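Local coordinates for mandelate racemase/muconate lactonizing enzyme family protein (Sorangium cellulosum, PDB 3S5S) that belongs to the mandelate racemase/muconate lactonizing enzyme family of the enolase superfamily, joining an N-terminal capping domain to a barrel-shaped C-terminal domain, at residues T132-D137 with V322-P327; M158-L163 with R342-S347. One frame throughout, in Å; residues are numbered along the deposited sequence.

Interaction 1 (T132-D137 with V322-P327); sequences TALTTD and VDLDTP
Two hydrogen bonds tie Thr-136 and Asp-137 to the chain at Val-322 and Leu-324. Asp-137 N donates to Val-322 O at 2.9 Å. Beside it, the Thr-136 hydroxyl bridges the two segments. Set anti to the backbone N (chi1 -169°), it faces the Leu-324 amide, and Leu-324 N donates to Thr-136 OG1 at 2.9 Å. Thr-136 OG1 in turn donates to Asp-137 O at 2.8 Å, on a lone pair in the carbonyl plane. The hydroxyl thus serves two main-chain groups. Main-chain packing adds to these bonds, with Val-322 CB on the carbonyl of Thr-135, 3.3 Å from Thr-135 O.

The apolar contacts lie on the Leu-134 side of these bonds. Leu-134 CD1 rests 4.2 Å from Val-322 CG1, the two side chains meeting at about a right angle, and 4.1 Å from Leu-324 CD1. Ala-314 and Met-306 of helix 303-316 extend this greasy patch.

Acidic groups gather at the Asp-137 end. Asp-137 OD1 comes within 2.6 Å of Asp-323 OD1, the carboxylate planes turned 52° apart, while Asp-323 OD2 makes a salt bridge to Lys-164. Asp-325 CB lies 3.4 Å from Asp-137 O, and the Asp-325 carboxylate is near that of Asp-137 without touching it.

In the modified (β/α)7β barrel of this superfamily, strands 133-140 and 319-322 are the first and last of eight; they meet here, at the end of 319-322 and in the loop that follows, to close the cylinder. The chemistry implies a seam joined by main-chain and hydroxyl bonds, greasy on one side, with carboxylates clustered on the other, one of them paired with Lys-164.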
# COMPACT_ATOMS: atom_id res chain seq x y z
N THR A 132 -16.24 -9.08 4.28
CA THR A 132 -17.22 -8.05 4.58
C THR A 132 -17.73 -8.13 6.03
O THR A 132 -18.65 -7.39 6.38
CB THR A 132 -18.47 -8.09 3.62
OG1 THR A 132 -18.95 -9.44 3.51
CG2 THR A 132 -18.13 -7.50 2.23
N ALA A 133 -17.14 -9.00 6.85
CA ALA A 133 -17.56 -9.18 8.22
C ALA A 133 -16.40 -8.99 9.18
O ALA A 133 -15.27 -9.47 8.90
CB ALA A 133 -18.13 -10.58 8.38
N LEU A 134 -16.63 -8.32 10.31
CA LEU A 134 -15.59 -8.28 11.38
C LEU A 134 -16.20 -8.55 12.71
O LEU A 134 -17.40 -8.42 12.85
CB LEU A 134 -14.79 -6.98 11.43
CG LEU A 134 -14.03 -6.47 10.19
CD1 LEU A 134 -13.58 -5.05 10.40
CD2 LEU A 134 -12.82 -7.36 9.79
N THR A 135 -15.39 -8.99 13.67
CA THR A 135 -15.83 -9.20 15.04
C THR A 135 -15.05 -8.26 15.94
O THR A 135 -13.81 -8.33 15.98
CB THR A 135 -15.61 -10.64 15.43
OG1 THR A 135 -16.50 -11.43 14.65
CG2 THR A 135 -15.93 -10.91 16.90
N THR A 136 -15.76 -7.37 16.64
CA THR A 136 -15.11 -6.35 17.49
C THR A 136 -14.97 -6.73 18.95
O THR A 136 -15.82 -7.42 19.49
CB THR A 136 -15.77 -4.90 17.33
OG1 THR A 136 -14.96 -3.91 17.97
CG2 THR A 136 -17.23 -4.86 17.78
N ASP A 137 -13.88 -6.33 19.59
CA ASP A 137 -13.83 -6.33 21.05
C ASP A 137 -14.68 -5.17 21.57
O ASP A 137 -15.20 -4.37 20.77
CB ASP A 137 -12.38 -6.26 21.58
CG ASP A 137 -11.71 -4.92 21.32
OD1 ASP A 137 -12.36 -3.85 21.33
OD2 ASP A 137 -10.50 -4.91 21.13
N VAL A 322 -9.68 -6.59 16.16
CA VAL A 322 -10.55 -5.53 15.76
C VAL A 322 -11.08 -4.80 17.01
O VAL A 322 -11.73 -5.38 17.88
CB VAL A 322 -11.66 -6.12 14.90
CG1 VAL A 322 -12.63 -5.04 14.45
CG2 VAL A 322 -11.04 -6.90 13.71
N ASP A 323 -10.83 -3.50 17.09
CA ASP A 323 -11.23 -2.72 18.24
C ASP A 323 -11.99 -1.48 17.74
O ASP A 323 -11.44 -0.35 17.78
CB ASP A 323 -9.97 -2.28 19.00
CG ASP A 323 -10.28 -1.35 20.18
OD1 ASP A 323 -11.34 -1.48 20.85
OD2 ASP A 323 -9.46 -0.48 20.44
N LEU A 324 -13.23 -1.70 17.28
CA LEU A 324 -14.05 -0.70 16.59
C LEU A 324 -15.39 -0.48 17.28
O LEU A 324 -16.46 -0.70 16.69
CB LEU A 324 -14.29 -1.13 15.15
CG LEU A 324 -13.02 -1.23 14.31
CD1 LEU A 324 -13.33 -1.75 12.88
CD2 LEU A 324 -12.17 0.12 14.31
N ASP A 325 -15.35 -0.03 18.53
CA ASP A 325 -16.50 -0.19 19.40
C ASP A 325 -17.06 1.15 19.97
O ASP A 325 -17.92 1.12 20.84
CB ASP A 325 -16.07 -1.05 20.59
CG ASP A 325 -15.05 -0.33 21.46
OD1 ASP A 325 -14.38 0.58 20.94
OD2 ASP A 325 -14.91 -0.64 22.65
N THR A 326 -16.54 2.27 19.49
CA THR A 326 -16.88 3.60 19.95
C THR A 326 -18.36 4.01 19.66
O THR A 326 -18.98 4.66 20.51
CB THR A 326 -15.82 4.70 19.52
OG1 THR A 326 -15.78 4.87 18.10
CG2 THR A 326 -14.37 4.34 20.00
N PRO A 327 -18.94 3.57 18.52
CA PRO A 327 -20.37 3.90 18.33
C PRO A 327 -21.25 3.34 19.44
O PRO A 327 -22.33 3.90 19.70
CB PRO A 327 -20.70 3.25 16.98
CG PRO A 327 -19.41 3.31 16.26
CD PRO A 327 -18.39 2.95 17.31

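Interaction 2 (M158-L163 with R342-S347); sequences MGFRAL and RGPALS
Pro-344 sets its CB over one face of the Phe-160 ring, and this pair buries most of the contact. Pro-344 CB sits 3.6 Å above the plane, displaced toward the rim, and forms a CH-pi contact 4.0 Å from the centroid, 24° off the normal. Phe-160 CD1 and CE1 are both 3.7 Å from Pro-344 CB, and Pro-344 N is over the same ring. The chi1 of -73°, with CG anti to the carbonyl carbon, directs the ring toward the turn, where Phe-160 CZ is 3.4 Å from Gly-343 C.

Gly-343 and Pro-344 are the two central residues of a type II' turn, closed by Ala-345 N to Arg-342 O, which links strands 340-342 and 345-347 into a hairpin whose strand 345-347 runs antiparallel beside the first barrel strand, 133-140. Phe-160 belongs to the connection from helix 146-158 to the second barrel strand, 162-166, and its ring also touches Thr-136, Ile-138, Ala-155 and Leu-328.

The rest of the proline meets the main chain that leaves the helix. Pro-344 CG stands 3.3 Å from Gly-159 O, and Pro-344 CD stands 3.6 Å from Met-158 O.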
# COMPACT_ATOMS: atom_id res chain seq x y z
N MET A 158 -23.82 -10.30 25.58
CA MET A 158 -24.11 -9.80 24.24
C MET A 158 -23.30 -10.54 23.16
O MET A 158 -23.61 -10.41 21.97
CB MET A 158 -23.83 -8.30 24.09
CG MET A 158 -24.88 -7.37 24.68
SD MET A 158 -26.48 -7.48 23.89
CE MET A 158 -27.42 -6.69 25.14
N GLY A 159 -22.27 -11.26 23.60
CA GLY A 159 -21.47 -12.12 22.72
C GLY A 159 -20.02 -11.76 22.59
O GLY A 159 -19.33 -12.28 21.69
N PHE A 160 -19.55 -10.87 23.44
CA PHE A 160 -18.20 -10.34 23.27
C PHE A 160 -17.22 -11.30 23.90
O PHE A 160 -17.23 -11.45 25.11
CB PHE A 160 -18.05 -8.91 23.84
CG PHE A 160 -18.73 -7.84 23.02
CD1 PHE A 160 -18.03 -7.13 22.09
CD2 PHE A 160 -20.07 -7.55 23.20
CE1 PHE A 160 -18.65 -6.14 21.33
CE2 PHE A 160 -20.69 -6.57 22.47
CZ PHE A 160 -19.98 -5.84 21.53
N ARG A 161 -16.40 -11.91 23.04
CA ARG A 161 -15.36 -12.85 23.45
C ARG A 161 -14.01 -12.14 23.65
O ARG A 161 -13.05 -12.73 24.16
CB ARG A 161 -15.20 -13.96 22.41
CG ARG A 161 -16.40 -14.99 22.32
CD ARG A 161 -16.01 -16.34 22.97
NE ARG A 161 -17.16 -17.18 23.31
CZ ARG A 161 -17.19 -18.04 24.34
NH1 ARG A 161 -16.11 -18.18 25.12
NH2 ARG A 161 -18.28 -18.77 24.58
N ALA A 162 -13.94 -10.86 23.28
CA ALA A 162 -12.70 -10.12 23.50
C ALA A 162 -13.00 -8.84 24.25
O ALA A 162 -13.88 -8.07 23.86
CB ALA A 162 -12.00 -9.84 22.19
N LEU A 163 -12.29 -8.62 25.36
CA LEU A 163 -12.45 -7.40 26.14
C LEU A 163 -11.15 -6.65 26.26
O LEU A 163 -10.12 -7.22 26.64
CB LEU A 163 -12.96 -7.74 27.51
CG LEU A 163 -14.22 -8.60 27.53
CD1 LEU A 163 -14.47 -8.99 28.93
CD2 LEU A 163 -15.40 -7.85 26.91
N ARG A 342 -24.20 -6.22 15.17
CA ARG A 342 -24.98 -7.20 15.95
C ARG A 342 -24.09 -7.65 17.09
O ARG A 342 -23.42 -8.66 17.02
CB ARG A 342 -25.51 -8.38 15.08
CG ARG A 342 -26.73 -8.03 14.17
CD ARG A 342 -26.65 -8.52 12.68
NE ARG A 342 -26.40 -9.95 12.46
CZ ARG A 342 -25.30 -10.46 11.87
NH1 ARG A 342 -24.32 -9.63 11.43
NH2 ARG A 342 -25.17 -11.78 11.70
N GLY A 343 -24.10 -6.87 18.17
CA GLY A 343 -23.19 -7.11 19.30
C GLY A 343 -21.78 -6.84 18.78
O GLY A 343 -21.53 -5.77 18.28
N PRO A 344 -20.89 -7.85 18.86
CA PRO A 344 -19.52 -7.79 18.35
C PRO A 344 -19.39 -7.87 16.83
O PRO A 344 -18.34 -7.56 16.28
CB PRO A 344 -18.84 -9.01 18.99
CG PRO A 344 -19.93 -9.91 19.46
CD PRO A 344 -21.21 -9.11 19.56
N ALA A 345 -20.45 -8.28 16.15
CA ALA A 345 -20.41 -8.58 14.73
C ALA A 345 -20.68 -7.28 13.93
O ALA A 345 -21.65 -6.55 14.20
CB ALA A 345 -21.44 -9.68 14.42
N LEU A 346 -19.80 -7.00 12.97
CA LEU A 346 -19.91 -5.86 12.09
C LEU A 346 -20.04 -6.44 10.71
O LEU A 346 -19.24 -7.30 10.32
CB LEU A 346 -18.65 -5.02 12.15
CG LEU A 346 -18.32 -4.54 13.57
CD1 LEU A 346 -17.03 -3.69 13.61
CD2 LEU A 346 -19.53 -3.77 14.16
N SER A 347 -21.06 -6.02 9.99
CA SER A 347 -21.25 -6.55 8.64
C SER A 347 -21.22 -5.40 7.64
O SER A 347 -21.77 -4.35 7.94
CB SER A 347 -22.57 -7.30 8.56
OG SER A 347 -23.03 -7.21 7.22

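Interaction 1 is buried and interaction 2 lies at the surface, though their centres are only about 7 Å apart. Strand 133-140 connects them. It takes part in interaction 1 directly, and it pairs antiparallel with strand 345-347 of interaction 2, where Thr-136 N to Pro-344 O at 2.6 Å and Leu-346 N to Leu-134 O at 2.8 Å are probable hydrogen bonds. The chemistry follows position. At the barrel seam, directed polar bonds and clustered acids accompany the leucines and valine, whereas the outer contact between a hairpin turn and a helix-to-strand connection relies on ring and carbon packing without hydrogen bonds between its segments.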